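Local structure of hypothetical protein Atu3615 (1ZNP) at residues L77-R82 / I102-C107; H54-T59 / C107-E112; A71-H76 / F87-A92. The protein is of unknown function but belongs to the cupin superfamily (DUF985 family), whose members are built on a small beta-barrel. One frame throughout, in Å; residues are numbered along the deposited sequence.

Contact 1: residues L77-R82 / I102-C107; sequences LSQDGR and IVPANC
Just past the ends of strands 73-78 and 97-103 the two backbones come closest at Gln79 and Cys107, their CA atoms 4.2 Å apart, with Cys107 closing a type II turn that starts at Pro104. The apolar half of the contact belongs to Leu77. Its CG stands anti to the carbonyl carbon (chi1 -52°), which sends the two methyls over to the strand end opposite: CD2 lies 3.6 Å from Val103 CG2, and CD1 reaches Pro104 CD at 4.0 Å. Lower on the same side chain, Leu77 CB is 3.9 Å from Cys107 SG, and that buried sulfur also lies against the peptide between Ser78 and Gln79. Gln79 works differently. Its chain bends at chi2 (59°), folding the amide back across Pro104 and Cys107 until NE2 donates a weak hydrogen bond to Ala105 O at 3.3 Å. Ser78 turns its hydroxyl the other way, to the backbone O of Glu83. Cohesion here therefore rests on Leu77 and the thiol, buried between strand ends, together with the exposed glutamine, which covers Pro104 and Cys107 broadly although its hydrogen bond to the turn is weak.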
loop_
_atom_site.group_PDB
_atom_site.type_symbol
_atom_site.label_atom_id
_atom_site.label_comp_id
_atom_site.label_asym_id
_atom_site.label_seq_id
_atom_site.Cartn_x
_atom_site.Cartn_y
_atom_site.Cartn_z
ATOM N N LEU A 77 7.830 0.594 0.478
ATOM C CA LEU A 77 8.455 -0.104 -0.637
ATOM C C LEU A 77 8.812 0.853 -1.763
ATOM O O LEU A 77 8.046 1.760 -2.090
ATOM C CB LEU A 77 7.522 -1.178 -1.207
ATOM C CG LEU A 77 6.885 -2.205 -0.275
ATOM C CD1 LEU A 77 6.450 -3.409 -1.118
ATOM C CD2 LEU A 77 7.881 -2.633 0.810
ATOM N N SER A 78 9.975 0.632 -2.364
ATOM C CA SER A 78 10.441 1.452 -3.469
ATOM C C SER A 78 11.198 0.551 -4.422
ATOM O O SER A 78 12.361 0.214 -4.185
ATOM C CB SER A 78 11.350 2.564 -2.959
ATOM O OG SER A 78 11.776 3.372 -4.043
ATOM N N GLN A 79 10.535 0.159 -5.502
ATOM C CA GLN A 79 11.130 -0.745 -6.475
ATOM C C GLN A 79 12.293 -0.151 -7.235
ATOM O O GLN A 79 13.371 -0.735 -7.269
ATOM C CB GLN A 79 10.076 -1.228 -7.470
ATOM C CG GLN A 79 10.545 -2.368 -8.366
ATOM C CD GLN A 79 10.982 -3.596 -7.568
ATOM O OE1 GLN A 79 10.180 -4.205 -6.864
ATOM N NE2 GLN A 79 12.265 -3.955 -7.671
ATOM N N ASP A 80 12.085 1.017 -7.826
ATOM C CA ASP A 80 13.122 1.664 -8.626
ATOM C C ASP A 80 13.986 2.664 -7.863
ATOM O O ASP A 80 14.928 3.225 -8.422
ATOM C CB ASP A 80 12.478 2.366 -9.829
ATOM C CG ASP A 80 11.753 3.656 -9.448
ATOM O OD1 ASP A 80 11.458 3.871 -8.250
ATOM O OD2 ASP A 80 11.471 4.455 -10.368
ATOM N N GLY A 81 13.659 2.895 -6.595
ATOM C CA GLY A 81 14.433 3.836 -5.806
ATOM C C GLY A 81 13.894 5.254 -5.868
ATOM O O GLY A 81 14.501 6.179 -5.325
ATOM N N ARG A 82 12.759 5.440 -6.535
ATOM C CA ARG A 82 12.157 6.764 -6.635
ATOM C C ARG A 82 10.689 6.684 -6.233
ATOM O O ARG A 82 10.270 7.338 -5.285
ATOM C CB ARG A 82 12.306 7.302 -8.056
ATOM C CG ARG A 82 11.936 8.777 -8.212
ATOM C CD ARG A 82 12.668 9.661 -7.193
ATOM N NE ARG A 82 12.755 11.062 -7.607
ATOM C CZ ARG A 82 13.546 11.512 -8.581
ATOM N NH1 ARG A 82 14.330 10.670 -9.249
ATOM N NH2 ARG A 82 13.558 12.810 -8.888
ATOM N N ILE A 102 3.512 -8.339 0.316
ATOM C CA ILE A 102 4.552 -8.884 -0.533
ATOM C C ILE A 102 5.565 -7.903 -1.075
ATOM O O ILE A 102 5.264 -7.147 -1.988
ATOM C CB ILE A 102 3.946 -9.590 -1.758
ATOM C CG1 ILE A 102 3.076 -10.757 -1.308
ATOM C CG2 ILE A 102 5.041 -10.061 -2.684
ATOM C CD1 ILE A 102 1.774 -10.305 -0.727
ATOM N N VAL A 103 6.781 -7.933 -0.541
ATOM C CA VAL A 103 7.806 -7.054 -1.051
ATOM C C VAL A 103 8.454 -7.804 -2.212
ATOM O O VAL A 103 9.094 -8.840 -2.017
ATOM C CB VAL A 103 8.881 -6.740 0.012
ATOM C CG1 VAL A 103 9.880 -5.723 -0.550
ATOM C CG2 VAL A 103 8.222 -6.215 1.286
ATOM N N PRO A 104 8.270 -7.312 -3.442
ATOM C CA PRO A 104 8.869 -7.986 -4.592
ATOM C C PRO A 104 10.399 -7.997 -4.494
ATOM O O PRO A 104 10.983 -7.247 -3.715
ATOM C CB PRO A 104 8.334 -7.183 -5.781
ATOM C CG PRO A 104 8.131 -5.834 -5.216
ATOM C CD PRO A 104 7.533 -6.110 -3.862
ATOM N N ALA A 105 11.031 -8.859 -5.282
ATOM C CA ALA A 105 12.482 -9.006 -5.282
ATOM C C ALA A 105 13.253 -7.763 -5.720
ATOM O O ALA A 105 12.843 -7.039 -6.624
ATOM C CB ALA A 105 12.881 -10.195 -6.144
ATOM N N ASN A 106 14.382 -7.543 -5.054
ATOM C CA ASN A 106 15.263 -6.416 -5.306
ATOM C C ASN A 106 14.599 -5.059 -5.121
ATOM O O ASN A 106 15.094 -4.056 -5.621
ATOM C CB ASN A 106 15.852 -6.489 -6.713
ATOM C CG ASN A 106 17.071 -5.597 -6.874
ATOM O OD1 ASN A 106 17.351 -5.100 -7.961
ATOM N ND2 ASN A 106 17.807 -5.401 -5.789
ATOM N N CYS A 107 13.482 -5.022 -4.401
ATOM C CA CYS A 107 12.798 -3.758 -4.150
ATOM C C CYS A 107 13.221 -3.191 -2.799
ATOM O O CYS A 107 13.262 -3.912 -1.806
ATOM C CB CYS A 107 11.288 -3.975 -4.152
ATOM S SG CYS A 107 10.352 -2.554 -3.546
#

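Contact 2: residues H54-T59 / C107-E112; sequences HWHRVT and CWQSAE
His56 and Gln109 form an antiparallel hydrogen-bonded pair, with His56 N to Gln109 O at 3.0 Å and Gln109 N to His56 O at 2.8 Å. It is the one bridge between these segments; the strand directions are 125° apart, and the chain turns a corner at Trp55. Around this pair the packing is tight. Gln109 CG sits over a face of the His56 imidazole, 3.7 Å from the ring centre, and its amide plane is only 15° from the ring plane. The imidazole is fixed in rotation by its own segment: ND1 donates in the ring plane to His54 O at 2.7 Å. At the corner itself, Ser110 lies over the Trp55 indole, OG 3.1 Å above the plane and CB in CH-pi contact with the six-membered ring.

Close packing continues at the partly exposed end, between Arg57 and Trp108. Arg57, extended from CG to NE, lays CD over the six-membered ring of Trp108, 3.8 Å from its centre. The guanidinium stands almost upright on the indole, the planes 84° apart, and so does not stack flat. The loose side is where the backbones part beside Val58, and there a water bridges the gap: it accepts from Val58 N (2.7 Å) and from Gln109 NE2, and donates to Cys107 O.

His54 and His56 resemble the HxH of the first cupin sequence motif, although no metal role is established here. With NE2 also donating to Glu63 and OE1 accepting from Trp65 NE1, the buried Gln109 amide has several partners that distinguish its O from its N, consistent with a single orientation against the histidine ring.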
loop_
_atom_site.group_PDB
_atom_site.type_symbol
_atom_site.label_atom_id
_atom_site.label_comp_id
_atom_site.label_asym_id
_atom_site.label_seq_id
_atom_site.Cartn_x
_atom_site.Cartn_y
_atom_site.Cartn_z
ATOM N N HIS A 54 15.834 -0.012 8.885
ATOM C CA HIS A 54 16.410 0.860 7.866
ATOM C C HIS A 54 16.243 0.335 6.444
ATOM O O HIS A 54 15.977 -0.848 6.245
ATOM C CB HIS A 54 17.891 1.102 8.170
ATOM C CG HIS A 54 18.128 1.888 9.423
ATOM N ND1 HIS A 54 17.664 1.481 10.656
ATOM C CD2 HIS A 54 18.757 3.070 9.630
ATOM C CE1 HIS A 54 17.994 2.379 11.567
ATOM N NE2 HIS A 54 18.659 3.353 10.971
ATOM N N TRP A 55 16.389 1.232 5.469
ATOM C CA TRP A 55 16.260 0.898 4.051
ATOM C C TRP A 55 17.245 -0.178 3.609
ATOM O O TRP A 55 18.452 -0.062 3.834
ATOM C CB TRP A 55 16.479 2.131 3.169
ATOM C CG TRP A 55 15.360 3.134 3.150
ATOM C CD1 TRP A 55 15.380 4.379 3.697
ATOM C CD2 TRP A 55 14.088 3.010 2.483
ATOM N NE1 TRP A 55 14.211 5.049 3.409
ATOM C CE2 TRP A 55 13.398 4.234 2.668
ATOM C CE3 TRP A 55 13.467 1.990 1.747
ATOM C CZ2 TRP A 55 12.124 4.466 2.146
ATOM C CZ3 TRP A 55 12.188 2.222 1.222
ATOM C CH2 TRP A 55 11.534 3.455 1.429
ATOM N N HIS A 56 16.724 -1.213 2.959
ATOM C CA HIS A 56 17.547 -2.315 2.483
ATOM C C HIS A 56 16.753 -3.092 1.449
ATOM O O HIS A 56 15.564 -2.829 1.236
ATOM C CB HIS A 56 17.879 -3.260 3.634
ATOM C CG HIS A 56 16.670 -3.912 4.230
ATOM N ND1 HIS A 56 15.767 -3.227 5.016
ATOM C CD2 HIS A 56 16.177 -5.167 4.096
ATOM C CE1 HIS A 56 14.771 -4.031 5.340
ATOM N NE2 HIS A 56 14.995 -5.214 4.793
ATOM N N ARG A 57 17.409 -4.058 0.818
ATOM C CA ARG A 57 16.737 -4.888 -0.162
ATOM C C ARG A 57 17.373 -6.274 -0.260
ATOM O O ARG A 57 18.562 -6.454 0.034
ATOM C CB ARG A 57 16.728 -4.208 -1.543
ATOM C CG ARG A 57 18.077 -4.115 -2.212
ATOM C CD ARG A 57 18.059 -3.181 -3.422
ATOM N NE ARG A 57 19.415 -2.713 -3.713
ATOM C CZ ARG A 57 20.365 -3.433 -4.312
ATOM N NH1 ARG A 57 20.136 -4.673 -4.720
ATOM N NH2 ARG A 57 21.570 -2.920 -4.468
ATOM N N VAL A 58 16.543 -7.248 -0.634
ATOM C CA VAL A 58 16.966 -8.617 -0.831
ATOM C C VAL A 58 17.004 -8.681 -2.354
ATOM O O VAL A 58 15.964 -8.667 -3.014
ATOM C CB VAL A 58 15.934 -9.593 -0.250
ATOM C CG1 VAL A 58 16.418 -11.011 -0.404
ATOM C CG2 VAL A 58 15.688 -9.265 1.225
ATOM N N THR A 59 18.218 -8.731 -2.898
ATOM C CA THR A 59 18.437 -8.702 -4.341
ATOM C C THR A 59 17.811 -9.745 -5.240
ATOM O O THR A 59 17.379 -9.420 -6.342
ATOM C CB THR A 59 19.954 -8.694 -4.682
ATOM O OG1 THR A 59 20.538 -9.950 -4.312
ATOM C CG2 THR A 59 20.671 -7.565 -3.947
ATOM N N CYS A 107 13.482 -5.022 -4.401
ATOM C CA CYS A 107 12.798 -3.758 -4.150
ATOM C C CYS A 107 13.221 -3.191 -2.799
ATOM O O CYS A 107 13.262 -3.912 -1.806
ATOM C CB CYS A 107 11.288 -3.975 -4.152
ATOM S SG CYS A 107 10.352 -2.554 -3.546
ATOM N N TRP A 108 13.533 -1.903 -2.754
ATOM C CA TRP A 108 13.931 -1.279 -1.501
ATOM C C TRP A 108 12.800 -1.355 -0.474
ATOM O O TRP A 108 11.622 -1.211 -0.824
ATOM C CB TRP A 108 14.319 0.189 -1.726
ATOM C CG TRP A 108 15.645 0.388 -2.414
ATOM C CD1 TRP A 108 15.850 0.756 -3.713
ATOM C CD2 TRP A 108 16.941 0.215 -1.838
ATOM N NE1 TRP A 108 17.194 0.824 -3.980
ATOM C CE2 TRP A 108 17.886 0.495 -2.846
ATOM C CE3 TRP A 108 17.396 -0.151 -0.564
ATOM C CZ2 TRP A 108 19.265 0.422 -2.622
ATOM C CZ3 TRP A 108 18.768 -0.223 -0.339
ATOM C CH2 TRP A 108 19.687 0.064 -1.366
ATOM N N GLN A 109 13.159 -1.565 0.791
ATOM C CA GLN A 109 12.168 -1.662 1.852
ATOM C C GLN A 109 12.642 -1.169 3.216
ATOM O O GLN A 109 13.801 -1.332 3.580
ATOM C CB GLN A 109 11.692 -3.109 1.982
ATOM C CG GLN A 109 12.787 -4.087 2.347
ATOM C CD GLN A 109 12.260 -5.489 2.577
ATOM O OE1 GLN A 109 11.365 -5.702 3.400
ATOM N NE2 GLN A 109 12.817 -6.458 1.856
ATOM N N SER A 110 11.727 -0.553 3.962
ATOM C CA SER A 110 12.021 -0.051 5.303
ATOM C C SER A 110 10.712 -0.066 6.072
ATOM O O SER A 110 9.640 -0.040 5.475
ATOM C CB SER A 110 12.584 1.373 5.257
ATOM O OG SER A 110 11.672 2.272 4.669
ATOM N N ALA A 111 10.793 -0.122 7.394
ATOM C CA ALA A 111 9.590 -0.165 8.190
ATOM C C ALA A 111 9.790 0.409 9.584
ATOM O O ALA A 111 10.910 0.650 10.021
ATOM C CB ALA A 111 9.097 -1.604 8.282
ATOM N N GLU A 112 8.684 0.644 10.273
ATOM C CA GLU A 112 8.720 1.167 11.625
ATOM C C GLU A 112 7.430 0.759 12.326
ATOM O O GLU A 112 6.380 0.636 11.693
ATOM C CB GLU A 112 8.861 2.696 11.614
ATOM C CG GLU A 112 7.753 3.401 10.870
ATOM C CD GLU A 112 8.181 3.969 9.510
ATOM O OE1 GLU A 112 7.340 4.666 8.887
ATOM O OE2 GLU A 112 9.336 3.731 9.070
HETATM O O HOH W 1 13.910 -6.496 -0.824
#

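Contact 3: residues A71-H76 / F87-A92; sequences APIALH and FTLGPA
Pro72 to Leu75 run antiparallel to Phe87 to Gly90, forming the beta hairpin of strands 73-78 and 85-89 in the cupin barrel. Two hydrogen-bonded pairs, Ile73 with Leu89 and Leu75 with Phe87, flank the non-hydrogen-bonded pair Ala74 with Thr88. All four backbone bonds are short; Ile73 N to Leu89 O measures 2.7 Å, and Leu75 N to Phe87 O is nearly straight at 173°.

Thr88 can be followed outward. Its CB lies 4.2 Å from Ile73 O, the carbonyl that also draws a CA-H...O contact from Thr88 CA. OG1 sits beside the backbone N (chi1 -64°), which leaves the methyl CG2 anti to that N, riding along the neighbouring strand 3.9 Å from Ile73 O and 4.0 Å from Pro72 CB. The hydroxyl branch leaves the hairpin: OG1 makes a weak hydrogen bond with Gly96 O of the second subunit.

On the other face, Ile73 and Leu89 run alongside each other, CG2 of Ile73 4.2 Å from CB of Leu89, and pack on Val120 of strand 117-124; Leu75 and Leu89 also touch Trp65 and Val101. Phe87 takes part in the dimer interface, its ring meeting Phe87 of the second subunit with the planes about 55° apart. Where the strand gives way to loop, Gly90 lets the chain pass close beside the proline ring, its CA 4.1 Å from Pro72 CB.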
loop_
_atom_site.group_PDB
_atom_site.type_symbol
_atom_site.label_atom_id
_atom_site.label_comp_id
_atom_site.label_asym_id
_atom_site.label_seq_id
_atom_site.Cartn_x
_atom_site.Cartn_y
_atom_site.Cartn_z
ATOM N N ALA A 71 1.389 -3.432 17.796
ATOM C CA ALA A 71 0.806 -2.371 16.991
ATOM C C ALA A 71 1.065 -2.617 15.512
ATOM O O ALA A 71 1.943 -3.399 15.151
ATOM C CB ALA A 71 1.413 -1.011 17.407
ATOM N N PRO A 72 0.292 -1.965 14.633
ATOM C CA PRO A 72 0.557 -2.201 13.212
ATOM C C PRO A 72 1.896 -1.600 12.825
ATOM O O PRO A 72 2.544 -0.933 13.630
ATOM C CB PRO A 72 -0.617 -1.516 12.513
ATOM C CG PRO A 72 -1.040 -0.450 13.500
ATOM C CD PRO A 72 -0.938 -1.175 14.819
ATOM N N ILE A 73 2.307 -1.835 11.590
ATOM C CA ILE A 73 3.569 -1.319 11.101
ATOM C C ILE A 73 3.377 -0.542 9.811
ATOM O O ILE A 73 2.422 -0.762 9.069
ATOM C CB ILE A 73 4.582 -2.484 10.844
ATOM C CG1 ILE A 73 5.528 -2.629 12.039
ATOM C CG2 ILE A 73 5.355 -2.261 9.537
ATOM C CD1 ILE A 73 6.545 -3.744 11.884
ATOM N N ALA A 74 4.286 0.392 9.561
ATOM C CA ALA A 74 4.251 1.145 8.325
ATOM C C ALA A 74 5.397 0.540 7.510
ATOM O O ALA A 74 6.570 0.642 7.890
ATOM C CB ALA A 74 4.491 2.592 8.587
ATOM N N LEU A 75 5.038 -0.127 6.417
ATOM C CA LEU A 75 6.003 -0.769 5.532
ATOM C C LEU A 75 6.108 0.072 4.265
ATOM O O LEU A 75 5.104 0.347 3.608
ATOM C CB LEU A 75 5.540 -2.186 5.198
ATOM C CG LEU A 75 6.546 -3.088 4.489
ATOM C CD1 LEU A 75 7.761 -3.301 5.349
ATOM C CD2 LEU A 75 5.902 -4.421 4.204
ATOM N N HIS A 76 7.327 0.489 3.940
ATOM C CA HIS A 76 7.583 1.324 2.776
ATOM C C HIS A 76 8.335 0.549 1.708
ATOM O O HIS A 76 9.351 -0.081 1.997
ATOM C CB HIS A 76 8.394 2.541 3.208
ATOM C CG HIS A 76 7.842 3.234 4.420
ATOM N ND1 HIS A 76 6.682 3.982 4.394
ATOM C CD2 HIS A 76 8.284 3.272 5.701
ATOM C CE1 HIS A 76 6.436 4.451 5.604
ATOM N NE2 HIS A 76 7.390 4.036 6.415
ATOM N N PHE A 87 2.366 0.680 2.990
ATOM C CA PHE A 87 1.260 -0.163 3.404
ATOM C C PHE A 87 1.242 -0.285 4.913
ATOM O O PHE A 87 2.286 -0.372 5.549
ATOM C CB PHE A 87 1.402 -1.553 2.772
ATOM C CG PHE A 87 1.562 -1.518 1.282
ATOM C CD1 PHE A 87 0.497 -1.142 0.460
ATOM C CD2 PHE A 87 2.788 -1.822 0.695
ATOM C CE1 PHE A 87 0.652 -1.070 -0.929
ATOM C CE2 PHE A 87 2.952 -1.752 -0.690
ATOM C CZ PHE A 87 1.883 -1.377 -1.501
ATOM N N THR A 88 0.052 -0.259 5.489
ATOM C CA THR A 88 -0.070 -0.418 6.920
ATOM C C THR A 88 -0.258 -1.914 7.139
ATOM O O THR A 88 -1.270 -2.497 6.756
ATOM C CB THR A 88 -1.268 0.377 7.480
ATOM O OG1 THR A 88 -1.040 1.777 7.265
ATOM C CG2 THR A 88 -1.402 0.157 8.976
ATOM N N LEU A 89 0.760 -2.531 7.718
ATOM C CA LEU A 89 0.757 -3.957 7.998
ATOM C C LEU A 89 0.148 -4.156 9.370
ATOM O O LEU A 89 0.689 -3.676 10.356
ATOM C CB LEU A 89 2.190 -4.480 8.004
ATOM C CG LEU A 89 2.369 -5.954 8.364
ATOM C CD1 LEU A 89 1.790 -6.824 7.263
ATOM C CD2 LEU A 89 3.846 -6.241 8.571
ATOM N N GLY A 90 -0.976 -4.862 9.426
ATOM C CA GLY A 90 -1.637 -5.090 10.694
ATOM C C GLY A 90 -2.883 -5.930 10.537
ATOM O O GLY A 90 -3.209 -6.352 9.431
ATOM N N PRO A 91 -3.615 -6.178 11.630
ATOM C CA PRO A 91 -4.830 -6.983 11.574
ATOM C C PRO A 91 -6.151 -6.242 11.341
ATOM O O PRO A 91 -7.158 -6.879 11.061
ATOM C CB PRO A 91 -4.810 -7.687 12.922
ATOM C CG PRO A 91 -4.328 -6.595 13.828
ATOM C CD PRO A 91 -3.193 -5.960 13.030
ATOM N N ALA A 92 -6.158 -4.917 11.473
ATOM C CA ALA A 92 -7.390 -4.138 11.285
ATOM C C ALA A 92 -7.784 -4.070 9.806
ATOM O O ALA A 92 -7.738 -3.022 9.158
ATOM C CB ALA A 92 -7.212 -2.731 11.861
#

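How the contacts relate
Contacts 1 and 3 share strand 73-78, and contact 2 reaches it through its neighbour 108-113. Contact 3 holds the first part of strand 73-78 against strand 85-89, and contact 1 takes its far end; their centres are about 17 Å apart, yet Leu77 CD1 still reaches Phe87 CE2 at 3.9 Å. Contacts 1 and 2, with centres about 8 Å apart, share Cys107, and Ser78 O lies 2.8 Å from Trp108 N, a probable hydrogen bond between neighbouring strands. Contact 2 joins contact 3 through His76, whose NE2 is 2.6 Å from Glu112 OE1. Contact 2 contains His54 and His56, the pair resembling the cupin motif, whereas contact 3 carries the sheet to the dimer interface.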